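Local coordinates for protein Non-reducing end beta-L-arabinofuranosidase (Bacteroides thetaiotaomicron, PDB 5MQO) that probably acts as a GH127-family glycoside hydrolase on complex plant pectin, with an aceric acidase activity, at residues A[621-625]-A[648-654]; A[375-379]-A[439-445]; A[628-633]-A[644-649]; A[336-340]-A[410-415]. All coordinates share one frame; numbering follows the deposited sequence.

Contact 1 of 4, residues A[621-625]-A[648-654]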
loop_
_atom_site.group_PDB
_atom_site.type_symbol
_atom_site.label_atom_id
_atom_site.label_comp_id
_atom_site.label_asym_id
_atom_site.label_seq_id
_atom_site.Cartn_x
_atom_site.Cartn_y
_atom_site.Cartn_z
ATOM N N ASN A 621 27.906 13.216 8.214
ATOM C CA ASN A 621 28.902 13.895 7.380
ATOM C C ASN A 621 28.887 13.563 5.872
ATOM O O ASN A 621 29.705 14.122 5.115
ATOM C CB ASN A 621 30.308 13.567 7.908
ATOM C CG ASN A 621 30.516 13.993 9.346
ATOM O OD1 ASN A 621 31.199 13.321 10.102
ATOM N ND2 ASN A 621 29.910 15.095 9.732
ATOM N N ILE A 622 27.999 12.680 5.423
ATOM C CA ILE A 622 27.952 12.285 4.017
ATOM C C ILE A 622 27.187 13.316 3.181
ATOM O O ILE A 622 26.031 13.580 3.481
ATOM C CB ILE A 622 27.261 10.923 3.860
ATOM C CG1 ILE A 622 27.983 9.825 4.666
ATOM C CG2 ILE A 622 27.157 10.537 2.396
ATOM C CD1 ILE A 622 29.437 9.612 4.285
ATOM N N LEU A 623 27.826 13.896 2.150
ATOM C CA LEU A 623 27.145 14.777 1.178
ATOM C C LEU A 623 27.098 14.163 -0.195
ATOM O O LEU A 623 28.095 13.629 -0.682
ATOM C CB LEU A 623 27.863 16.094 0.974
ATOM C CG LEU A 623 28.633 16.713 2.112
ATOM C CD1 LEU A 623 29.361 17.945 1.554
ATOM C CD2 LEU A 623 27.685 17.039 3.262
ATOM N N ILE A 624 25.967 14.317 -0.850
ATOM C CA ILE A 624 25.794 13.802 -2.186
ATOM C C ILE A 624 25.997 14.964 -3.173
ATOM O O ILE A 624 25.167 15.864 -3.216
ATOM C CB ILE A 624 24.387 13.213 -2.334
ATOM C CG1 ILE A 624 24.169 12.070 -1.337
ATOM C CG2 ILE A 624 24.143 12.757 -3.757
ATOM C CD1 ILE A 624 25.215 10.958 -1.389
ATOM N N PRO A 625 27.091 14.962 -3.966
ATOM C CA PRO A 625 27.153 15.974 -5.009
ATOM C C PRO A 625 26.087 15.710 -6.050
ATOM O O PRO A 625 25.775 14.542 -6.311
ATOM C CB PRO A 625 28.549 15.797 -5.609
ATOM C CG PRO A 625 28.959 14.445 -5.250
ATOM C CD PRO A 625 28.269 14.080 -3.989
ATOM N N LYS A 648 30.904 7.577 -4.964
ATOM C CA LYS A 648 31.806 8.375 -4.159
ATOM C C LYS A 648 31.094 9.652 -3.719
ATOM O O LYS A 648 30.839 10.578 -4.526
ATOM C CB LYS A 648 33.073 8.696 -4.946
ATOM C CG LYS A 648 34.131 9.423 -4.110
ATOM C CD LYS A 648 35.557 8.958 -4.437
ATOM C CE LYS A 648 35.826 7.613 -3.771
ATOM N NZ LYS A 648 36.932 6.835 -4.360
ATOM N N ALA A 649 30.756 9.669 -2.429
ATOM C CA ALA A 649 30.091 10.794 -1.783
ATOM C C ALA A 649 31.151 11.782 -1.314
ATOM O O ALA A 649 32.314 11.431 -1.247
ATOM C CB ALA A 649 29.292 10.283 -0.604
ATOM N N ARG A 650 30.773 13.006 -0.995
ATOM C CA ARG A 650 31.736 13.922 -0.371
ATOM C C ARG A 650 31.627 13.812 1.145
ATOM O O ARG A 650 30.564 13.526 1.682
ATOM C CB ARG A 650 31.533 15.345 -0.872
ATOM C CG ARG A 650 31.758 15.447 -2.384
ATOM C CD ARG A 650 31.519 16.827 -2.973
ATOM N NE ARG A 650 32.182 17.836 -2.146
ATOM C CZ ARG A 650 31.879 19.129 -2.145
ATOM N NH1 ARG A 650 30.935 19.614 -2.958
ATOM N NH2 ARG A 650 32.529 19.945 -1.319
ATOM N N LEU A 651 32.730 13.990 1.843
ATOM C CA LEU A 651 32.738 13.787 3.283
ATOM C C LEU A 651 33.007 15.102 3.973
ATOM O O LEU A 651 33.984 15.800 3.636
ATOM C CB LEU A 651 33.808 12.776 3.678
ATOM C CG LEU A 651 33.962 12.509 5.177
ATOM C CD1 LEU A 651 32.759 11.745 5.681
ATOM C CD2 LEU A 651 35.244 11.753 5.487
ATOM N N ALA A 652 32.170 15.425 4.961
ATOM C CA ALA A 652 32.396 16.613 5.779
ATOM C C ALA A 652 33.470 16.351 6.833
ATOM O O ALA A 652 33.528 15.258 7.376
ATOM C CB ALA A 652 31.103 17.033 6.441
ATOM N N SER A 653 34.318 17.334 7.123
ATOM C CA SER A 653 35.247 17.213 8.260
ATOM C C SER A 653 34.410 17.021 9.516
ATOM O O SER A 653 33.320 17.572 9.580
ATOM C CB SER A 653 36.100 18.471 8.412
ATOM O OG SER A 653 36.866 18.720 7.236
ATOM N N SER A 654 34.884 16.242 10.492
ATOM C CA SER A 654 34.058 15.936 11.680
ATOM C C SER A 654 34.572 16.531 12.996
ATOM O O SER A 654 35.390 15.921 13.674
ATOM C CB SER A 654 33.821 14.415 11.824
ATOM O OG SER A 654 34.932 13.724 12.355
#
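Asn621 lies across the end of strand 648-651, with the first carbon of its side chain against Ala652 (CB to CB 3.8 Å) and its amide reaching on to Ser654. Its CG stands anti to its own carbonyl carbon (chi1 -59°), which carries OD1 to 3.3 Å from Ser654 CB, while CB also meets Leu651 CD1. The backbone carbonyl of the same residue, Asn621 O, accepts Ala652 N at 2.8 Å, and Leu651 CA adds a CA-H...O contact to it. With an alanine here, the main-chain bond to Ala652 remains possible, but Ser654 CB would probably lose the amide lying against it.

Further along, Leu623 and Arg650 form an antiparallel hydrogen-bonded pair, the bond from Leu623 N to Arg650 O being nearly straight (174°). Beside them, Pro625 CG packs on Arg650 CG at 4.1 Å, and Arg650, bent at chi3, sends NH2 on to Ala668 O. Ile622 and Leu651 share the other face, CD1 to CD1 4.2 Å, approaching at a slant; Ile622 CG2 also lies 3.7 Å from Ala649 CB. Strand 622-625 also pairs parallel with strand 690-697, and strand 640-651 pairs antiparallel with strand 670-678. The chemistry is therefore divided: main-chain amides set the register, the face of Ile622 and Leu651 is apolar, and that of Leu623 and Arg650 joins a leucine to the aliphatic part of an arginine whose NH2 is bonded elsewhere.

Contact 2 of 4, residues A[375-379]-A[439-445]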
loop_
_atom_site.group_PDB
_atom_site.type_symbol
_atom_site.label_atom_id
_atom_site.label_comp_id
_atom_site.label_asym_id
_atom_site.label_seq_id
_atom_site.Cartn_x
_atom_site.Cartn_y
_atom_site.Cartn_z
ATOM N N ASN A 375 11.719 13.610 9.683
ATOM C CA ASN A 375 12.330 12.395 9.246
ATOM C C ASN A 375 12.491 11.427 10.404
ATOM O O ASN A 375 11.977 10.306 10.336
ATOM C CB ASN A 375 13.691 12.729 8.635
ATOM C CG ASN A 375 13.579 13.388 7.267
ATOM O OD1 ASN A 375 13.681 14.613 7.122
ATOM N ND2 ASN A 375 13.401 12.559 6.245
ATOM N N SER A 376 13.229 11.848 11.436
ATOM C CA SER A 376 13.438 11.056 12.646
ATOM C C SER A 376 12.132 10.761 13.361
ATOM O O SER A 376 11.985 9.675 13.914
ATOM C CB SER A 376 14.380 11.742 13.648
ATOM O OG SER A 376 15.654 12.063 13.105
ATOM N N THR A 377 11.193 11.702 13.358
ATOM C CA THR A 377 9.945 11.505 14.047
ATOM C C THR A 377 8.755 11.236 13.129
ATOM O O THR A 377 7.614 11.329 13.582
ATOM C CB THR A 377 9.639 12.693 14.977
ATOM O OG1 THR A 377 9.598 13.890 14.209
ATOM C CG2 THR A 377 10.728 12.823 16.058
ATOM N N ALA A 378 8.985 10.877 11.870
ATOM C CA ALA A 378 7.881 10.407 11.003
ATOM C C ALA A 378 7.271 9.171 11.621
ATOM O O ALA A 378 7.995 8.241 11.977
ATOM C CB ALA A 378 8.374 10.077 9.613
ATOM N N HIS A 379 5.957 9.186 11.803
ATOM C CA HIS A 379 5.243 8.060 12.424
ATOM C C HIS A 379 5.080 6.974 11.369
ATOM O O HIS A 379 5.693 5.928 11.493
ATOM C CB HIS A 379 3.901 8.511 13.009
ATOM C CG HIS A 379 3.205 7.463 13.808
ATOM N ND1 HIS A 379 3.438 7.280 15.151
ATOM C CD2 HIS A 379 2.270 6.553 13.461
ATOM C CE1 HIS A 379 2.679 6.289 15.596
ATOM N NE2 HIS A 379 1.960 5.832 14.588
ATOM N N LEU A 439 19.902 10.834 18.816
ATOM C CA LEU A 439 18.548 11.291 19.114
ATOM C C LEU A 439 18.339 11.186 20.618
ATOM O O LEU A 439 18.433 10.092 21.163
ATOM C CB LEU A 439 17.502 10.475 18.354
ATOM C CG LEU A 439 16.065 11.023 18.373
ATOM C CD1 LEU A 439 15.940 12.312 17.569
ATOM C CD2 LEU A 439 15.099 9.966 17.832
ATOM N N PRO A 440 18.085 12.333 21.300
ATOM C CA PRO A 440 18.146 12.372 22.780
ATOM C C PRO A 440 16.896 11.910 23.563
ATOM O O PRO A 440 16.888 11.974 24.783
ATOM C CB PRO A 440 18.489 13.842 23.063
ATOM C CG PRO A 440 17.821 14.579 21.966
ATOM C CD PRO A 440 17.873 13.686 20.749
ATOM N N TYR A 441 15.873 11.446 22.862
ATOM C CA TYR A 441 14.669 10.866 23.481
ATOM C C TYR A 441 14.388 9.546 22.778
ATOM O O TYR A 441 14.918 9.295 21.688
ATOM C CB TYR A 441 13.450 11.823 23.377
ATOM C CG TYR A 441 13.327 12.505 22.049
ATOM C CD1 TYR A 441 12.658 11.890 20.989
ATOM C CD2 TYR A 441 13.899 13.754 21.829
ATOM C CE1 TYR A 441 12.557 12.514 19.748
ATOM C CE2 TYR A 441 13.803 14.380 20.585
ATOM C CZ TYR A 441 13.138 13.749 19.555
ATOM O OH TYR A 441 13.037 14.342 18.336
ATOM N N THR A 442 13.562 8.714 23.411
ATOM C CA THR A 442 13.132 7.427 22.829
ATOM C C THR A 442 11.685 7.517 22.394
ATOM O O THR A 442 10.801 7.592 23.232
ATOM C CB THR A 442 13.295 6.280 23.836
ATOM O OG1 THR A 442 14.690 6.032 24.020
ATOM C CG2 THR A 442 12.610 4.997 23.340
ATOM N N LEU A 443 11.448 7.495 21.085
ATOM C CA LEU A 443 10.092 7.516 20.549
ATOM C C LEU A 443 9.387 6.214 20.898
ATOM O O LEU A 443 10.049 5.189 21.065
ATOM C CB LEU A 443 10.114 7.711 19.024
ATOM C CG LEU A 443 10.567 9.116 18.537
ATOM C CD1 LEU A 443 11.053 9.088 17.089
ATOM C CD2 LEU A 443 9.485 10.185 18.701
ATOM N N ARG A 444 8.060 6.263 21.025
ATOM C CA ARG A 444 7.214 5.074 21.125
ATOM C C ARG A 444 7.497 4.103 19.984
ATOM O O ARG A 444 7.767 4.513 18.863
ATOM C CB ARG A 444 5.718 5.421 21.002
ATOM C CG ARG A 444 5.091 6.356 22.039
ATOM C CD ARG A 444 3.565 6.294 22.006
ATOM N NE ARG A 444 2.971 6.945 20.830
ATOM C CZ ARG A 444 2.583 8.223 20.734
ATOM N NH1 ARG A 444 2.718 9.072 21.749
ATOM N NH2 ARG A 444 2.057 8.663 19.593
ATOM N N TRP A 445 7.363 2.813 20.269
ATOM C CA TRP A 445 7.421 1.730 19.269
ATOM C C TRP A 445 8.859 1.392 18.887
ATOM O O TRP A 445 9.678 2.289 18.674
ATOM C CB TRP A 445 6.526 1.978 18.016
ATOM C CG TRP A 445 5.203 2.501 18.399
ATOM C CD1 TRP A 445 4.669 3.711 18.060
ATOM C CD2 TRP A 445 4.269 1.882 19.287
ATOM N NE1 TRP A 445 3.434 3.872 18.651
ATOM C CE2 TRP A 445 3.165 2.767 19.416
ATOM C CE3 TRP A 445 4.251 0.661 19.991
ATOM C CZ2 TRP A 445 2.048 2.470 20.222
ATOM C CZ3 TRP A 445 3.136 0.361 20.799
ATOM C CH2 TRP A 445 2.052 1.267 20.904
#
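The guanidinium of Arg444 is gripped from two sides of the fold, by Asp346 in a salt bridge through NH1 and by Tyr345 O through NH2, and next to it His379 and Trp445 touch across the contact. These two rings meet rim to rim, planes at 82°, with His379 CE1 4.0 Å from Trp445 NE1; neither ring covers the other. Tyr345 in turn makes an edge-to-face pair with His379.

At the other end, Ser376 and Thr377 are the two central residues of a type I beta turn, closed by a weak bond from Ala378 N to Asn375 O (3.4 Å). Ser376 O faces the other loop, where Leu443 CD1 lies 3.4 Å from it, an approach of a methyl to a carbonyl. Thr377 adds its methyl branch: CG2, anti to its carbonyl carbon, sits 3.9 Å from Leu443 CD1 and meets the Tyr441 ring at its edge, near the ring plane, with Tyr441 OH 3.6 Å away. Both crossings of the threonine, with Leu443 and with Tyr441, are at about a right angle. Ser376 CB reaches Leu439 CD1 at 4.3 Å, while the Tyr441 ring carries Leu439 CG over one face.

The two loops lead into helices 382-399 and 458-466, whose first turns are tied by the Cys383-Cys458 disulfide. This is a loop-on-loop surface contact in the GH127 catalytic domain, probably an (alpha/alpha)6 barrel as in related enzymes.

Contact 3 of 4, residues A[628-633]-A[644-649]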
loop_
_atom_site.group_PDB
_atom_site.type_symbol
_atom_site.label_atom_id
_atom_site.label_comp_id
_atom_site.label_asym_id
_atom_site.label_seq_id
_atom_site.Cartn_x
_atom_site.Cartn_y
_atom_site.Cartn_z
ATOM N N ILE A 628 26.880 13.330 -8.822
ATOM C CA ILE A 628 27.466 12.052 -8.408
ATOM C C ILE A 628 27.119 10.989 -9.447
ATOM O O ILE A 628 26.054 11.049 -10.069
ATOM C CB ILE A 628 26.986 11.615 -6.998
ATOM C CG1 ILE A 628 27.840 10.442 -6.483
ATOM C CG2 ILE A 628 25.489 11.283 -6.993
ATOM C CD1 ILE A 628 27.352 9.822 -5.196
ATOM N N LYS A 629 28.034 10.051 -9.664
ATOM C CA LYS A 629 27.757 8.889 -10.508
ATOM C C LYS A 629 27.606 7.659 -9.625
ATOM O O LYS A 629 28.565 7.210 -8.998
ATOM C CB LYS A 629 28.801 8.723 -11.630
ATOM C CG LYS A 629 28.347 9.441 -12.913
ATOM C CD LYS A 629 29.497 9.834 -13.842
ATOM C CE LYS A 629 29.298 11.214 -14.484
ATOM N NZ LYS A 629 30.373 11.504 -15.485
ATOM N N LEU A 630 26.362 7.167 -9.574
ATOM C CA LEU A 630 25.954 6.024 -8.763
ATOM C C LEU A 630 25.753 4.820 -9.650
ATOM O O LEU A 630 25.014 4.894 -10.657
ATOM C CB LEU A 630 24.644 6.330 -8.017
ATOM C CG LEU A 630 24.810 7.254 -6.803
ATOM C CD1 LEU A 630 23.469 7.821 -6.348
ATOM C CD2 LEU A 630 25.520 6.545 -5.649
ATOM N N ILE A 631 26.375 3.705 -9.253
ATOM C CA ILE A 631 26.494 2.520 -10.113
ATOM C C ILE A 631 25.753 1.341 -9.500
ATOM O O ILE A 631 26.069 0.949 -8.381
ATOM C CB ILE A 631 27.995 2.208 -10.348
ATOM C CG1 ILE A 631 28.549 3.131 -11.440
ATOM C CG2 ILE A 631 28.238 0.767 -10.745
ATOM C CD1 ILE A 631 30.012 3.468 -11.251
ATOM N N PRO A 632 24.789 0.759 -10.231
ATOM C CA PRO A 632 24.086 -0.443 -9.719
ATOM C C PRO A 632 24.967 -1.691 -9.647
ATOM O O PRO A 632 25.794 -1.900 -10.516
ATOM C CB PRO A 632 22.951 -0.664 -10.728
ATOM C CG PRO A 632 23.395 0.039 -11.967
ATOM C CD PRO A 632 24.288 1.177 -11.549
ATOM N N LYS A 633 24.775 -2.494 -8.613
ATOM C CA LYS A 633 25.544 -3.714 -8.356
ATOM C C LYS A 633 24.650 -4.644 -7.582
ATOM O O LYS A 633 24.205 -4.274 -6.507
ATOM C CB LYS A 633 26.762 -3.436 -7.478
ATOM C CG LYS A 633 27.903 -2.765 -8.202
ATOM C CD LYS A 633 29.174 -3.573 -8.026
ATOM C CE LYS A 633 30.339 -2.993 -8.816
ATOM N NZ LYS A 633 31.361 -4.052 -9.087
ATOM N N ALA A 644 22.072 -2.675 -5.060
ATOM C CA ALA A 644 22.647 -1.522 -4.356
ATOM C C ALA A 644 23.203 -0.514 -5.378
ATOM O O ALA A 644 23.300 -0.812 -6.553
ATOM C CB ALA A 644 23.722 -1.957 -3.357
ATOM N N LEU A 645 23.508 0.693 -4.926
ATOM C CA LEU A 645 24.077 1.713 -5.788
ATOM C C LEU A 645 25.360 2.141 -5.099
ATOM O O LEU A 645 25.345 2.441 -3.907
ATOM C CB LEU A 645 23.102 2.888 -5.971
ATOM C CG LEU A 645 21.690 2.538 -6.496
ATOM C CD1 LEU A 645 20.656 3.638 -6.192
ATOM C CD2 LEU A 645 21.734 2.213 -7.978
ATOM N N GLU A 646 26.477 2.088 -5.824
ATOM C CA GLU A 646 27.799 2.372 -5.264
ATOM C C GLU A 646 28.335 3.624 -5.908
ATOM O O GLU A 646 28.158 3.833 -7.120
ATOM C CB GLU A 646 28.757 1.229 -5.540
ATOM C CG GLU A 646 28.493 -0.020 -4.712
ATOM C CD GLU A 646 29.371 -1.209 -5.089
ATOM O OE1 GLU A 646 30.290 -1.083 -5.957
ATOM O OE2 GLU A 646 29.119 -2.279 -4.493
ATOM N N GLY A 647 28.985 4.456 -5.098
ATOM C CA GLY A 647 29.559 5.697 -5.584
ATOM C C GLY A 647 30.386 6.423 -4.543
ATOM O O GLY A 647 30.543 5.954 -3.390
ATOM N N LYS A 648 30.904 7.577 -4.964
ATOM C CA LYS A 648 31.806 8.375 -4.159
ATOM C C LYS A 648 31.094 9.652 -3.719
ATOM O O LYS A 648 30.839 10.578 -4.526
ATOM C CB LYS A 648 33.073 8.696 -4.946
ATOM C CG LYS A 648 34.131 9.423 -4.110
ATOM C CD LYS A 648 35.557 8.958 -4.437
ATOM C CE LYS A 648 35.826 7.613 -3.771
ATOM N NZ LYS A 648 36.932 6.835 -4.360
ATOM N N ALA A 649 30.756 9.669 -2.429
ATOM C CA ALA A 649 30.091 10.794 -1.783
ATOM C C ALA A 649 31.151 11.782 -1.314
ATOM O O ALA A 649 32.314 11.431 -1.247
ATOM C CB ALA A 649 29.292 10.283 -0.604
#
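The Lys633 and Glu646 side chains cross at about a right angle, and the lysine chain can be followed outward past the carboxylate. CB begins 4.0 Å from Glu646 OE2. CG comes next, at 3.7 Å from Glu646 OE1, and a bend at chi2 (-126°) then brings CD to 3.4 Å from the same Glu646 OE1. CE keeps 3.4 Å from Glu646 OE1 as well, whereas NZ overshoots to 4.4 Å from that oxygen, beyond salt-bridge range. The methylenes thus do the touching, and the opposite charges can probably attract only at longer range. Glu646 meets them with its chain extended beyond CG.

The backbone beneath is the beta hairpin of strands 631-637 and 640-651, in the family's C-terminal domain. Lys633 and Ala644 exchange two bonds as an antiparallel hydrogen-bonded pair; Ile631 and Glu646 do the same, Ile631 N reaching Glu646 O at 2.8 Å. Pro632, which has no N-H to give, falls at the non-hydrogen-bonded pair with Leu645, where Pro632 CA approaches Ala644 O in a CA-H...O contact. The Pro632 ring and Leu645 CD2 share the face opposite to that of Lys633 and Glu646. Leu645 and Leu630 continue that apolar side onto Val599 and Val581, residues of strands 596-601 and 581-584.

Toward the open end of the pair, Gly647 runs fully extended; a beta carbon on it would lie 3.0 Å from Leu630 CD2, a clash. Past it, Ile628 CG1 rests 3.6 Å from Lys648 O.

Contact 4 of 4, residues A[336-340]-A[410-415]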
loop_
_atom_site.group_PDB
_atom_site.type_symbol
_atom_site.label_atom_id
_atom_site.label_comp_id
_atom_site.label_asym_id
_atom_site.label_seq_id
_atom_site.Cartn_x
_atom_site.Cartn_y
_atom_site.Cartn_z
ATOM N N TYR A 336 5.058 11.385 2.631
ATOM C CA TYR A 336 6.483 11.127 2.490
ATOM C C TYR A 336 6.800 10.530 1.097
ATOM O O TYR A 336 5.941 9.913 0.461
ATOM C CB TYR A 336 6.972 10.246 3.615
ATOM C CG TYR A 336 6.953 10.952 4.914
ATOM C CD1 TYR A 336 5.826 10.951 5.732
ATOM C CD2 TYR A 336 8.073 11.624 5.353
ATOM C CE1 TYR A 336 5.828 11.607 6.973
ATOM C CE2 TYR A 336 8.094 12.293 6.567
ATOM C CZ TYR A 336 6.980 12.284 7.388
ATOM O OH TYR A 336 7.028 12.958 8.600
ATOM N N VAL A 337 8.035 10.708 0.641
ATOM C CA VAL A 337 8.493 10.206 -0.673
ATOM C C VAL A 337 8.358 8.687 -0.885
ATOM O O VAL A 337 8.323 8.232 -2.011
ATOM C CB VAL A 337 9.945 10.666 -0.928
ATOM C CG1 VAL A 337 10.897 9.929 0.012
ATOM C CG2 VAL A 337 10.361 10.483 -2.386
ATOM N N THR A 338 8.262 7.928 0.202
ATOM C CA THR A 338 7.960 6.499 0.206
ATOM C C THR A 338 6.467 6.142 0.165
ATOM O O THR A 338 6.104 4.959 0.224
ATOM C CB THR A 338 8.517 5.872 1.504
ATOM O OG1 THR A 338 7.911 6.480 2.652
ATOM C CG2 THR A 338 10.015 6.066 1.596
ATOM N N GLY A 339 5.600 7.149 0.086
ATOM C CA GLY A 339 4.129 6.942 0.102
ATOM C C GLY A 339 3.510 6.909 1.496
ATOM O O GLY A 339 2.295 6.856 1.638
ATOM N N ALA A 340 4.345 6.991 2.529
ATOM C CA ALA A 340 3.872 6.773 3.888
ATOM C C ALA A 340 3.151 8.015 4.351
ATOM O O ALA A 340 3.407 9.096 3.831
ATOM C CB ALA A 340 5.013 6.419 4.831
ATOM N N THR A 410 4.274 2.958 -5.505
ATOM C CA THR A 410 5.132 3.661 -4.541
ATOM C C THR A 410 4.891 3.151 -3.128
ATOM O O THR A 410 5.841 2.759 -2.444
ATOM C CB THR A 410 4.842 5.165 -4.587
ATOM O OG1 THR A 410 4.964 5.588 -5.952
ATOM C CG2 THR A 410 5.784 5.994 -3.668
ATOM N N CYS A 411 3.622 3.084 -2.736
ATOM C CA CYS A 411 3.252 2.604 -1.407
ATOM C C CYS A 411 3.677 1.155 -1.177
ATOM O O CYS A 411 4.322 0.826 -0.157
ATOM C CB CYS A 411 1.751 2.795 -1.158
ATOM S SG CYS A 411 1.267 4.528 -0.913
ATOM N N LEU A 412 3.357 0.303 -2.147
ATOM C CA LEU A 412 3.644 -1.124 -2.023
ATOM C C LEU A 412 5.118 -1.454 -1.781
ATOM O O LEU A 412 5.391 -2.187 -0.832
ATOM C CB LEU A 412 3.105 -1.920 -3.230
ATOM C CG LEU A 412 3.243 -3.458 -3.202
ATOM C CD1 LEU A 412 2.583 -4.149 -2.015
ATOM C CD2 LEU A 412 2.687 -4.035 -4.498
ATOM N N TYR A 413 6.046 -0.931 -2.607
ATOM C CA TYR A 413 7.490 -1.211 -2.414
ATOM C C TYR A 413 8.091 -0.446 -1.203
ATOM O O TYR A 413 8.932 -0.971 -0.497
ATOM C CB TYR A 413 8.340 -0.912 -3.658
ATOM C CG TYR A 413 8.111 -1.776 -4.891
ATOM C CD1 TYR A 413 8.777 -2.981 -5.080
ATOM C CD2 TYR A 413 7.264 -1.357 -5.900
ATOM C CE1 TYR A 413 8.559 -3.773 -6.228
ATOM C CE2 TYR A 413 7.060 -2.126 -7.044
ATOM C CZ TYR A 413 7.708 -3.324 -7.211
ATOM O OH TYR A 413 7.426 -4.037 -8.364
ATOM N N ASN A 414 7.654 0.766 -0.935
ATOM C CA ASN A 414 8.451 1.642 -0.062
ATOM C C ASN A 414 7.895 1.930 1.341
ATOM O O ASN A 414 8.657 2.363 2.200
ATOM C CB ASN A 414 8.703 2.974 -0.779
ATOM C CG ASN A 414 9.319 2.769 -2.118
ATOM O OD1 ASN A 414 10.423 2.284 -2.203
ATOM N ND2 ASN A 414 8.588 3.059 -3.168
ATOM N N SER A 415 6.590 1.740 1.560
ATOM C CA SER A 415 6.003 1.958 2.882
ATOM C C SER A 415 5.078 0.857 3.377
ATOM O O SER A 415 4.477 0.993 4.433
ATOM C CB SER A 415 5.297 3.303 2.893
ATOM O OG SER A 415 4.382 3.440 1.829
#
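Thr338 and Gly339 meet the end of helix 402-416 as the last two residues of a type I beta turn, Tyr336 to Gly339, which closes through Gly339 N to Tyr336 O (2.8 Å). The partner helix widens into a pi-type turn at 412-415, and the contact is buried in the GH127 catalytic domain.

Of polar bonds between the two segments there is one: Ser415 OG donates to Thr338 O at 2.8 Å. The hydroxyl comes in 34° out of the carbonyl plane, placed there by a first torsion of 53° that sets OG between the backbone N and the carbonyl carbon of its own residue. Replacing Ser415 by an alanine would probably leave Thr338 O without this donor and weaken the hold of the turn on the helix.

Van der Waals contacts fill the rest. Thr338 CB and Asn414 CB are 3.7 Å apart, their side chains meeting at a slant, and Ala340 CB lies equally close to Ser415 CB (3.7 Å). Thr410 CG2 touches Val337 O at 3.8 Å. Cys411 SG lies 3.6 Å from Gly339 O, which accepts a hydrogen bond from Asn388 ND2. Gly339 has a positive phi, and a beta carbon on it would stand 2.8 Å from Cys411 SG, a clash.

Bonds within the helix fix the Asn414 amide, which is held also by Pro603 O and Val605 N of the C-terminal part. Thr410 O takes both Asn414 N and Asn414 ND2, the latter at 2.9 Å on a lone pair in the carbonyl plane.

How the contacts relate
The four contacts fall into two groups. Contacts 4 and 2 lie in the catalytic domain, their segments alternating along the chain (336-340, 375-379, 410-415, 439-445), with centres 19 Å apart; they touch where Ala378 CB packs on Tyr336 OH at 3.3 Å. Contacts 1 and 3 come later, in the C-terminal domain. Both use strand 640-651 and share Lys648 and Ala649, so one strand is paired first with 631-637 and then with 622-625 in the same sheet, contact 3 lying within the span of contact 1. The groups do not touch: nearest atoms of contacts 3 and 4 are about 11 Å apart. Contacts 2 and 4 thus join loops and a helix, contacts 1 and 3 strands of one sheet.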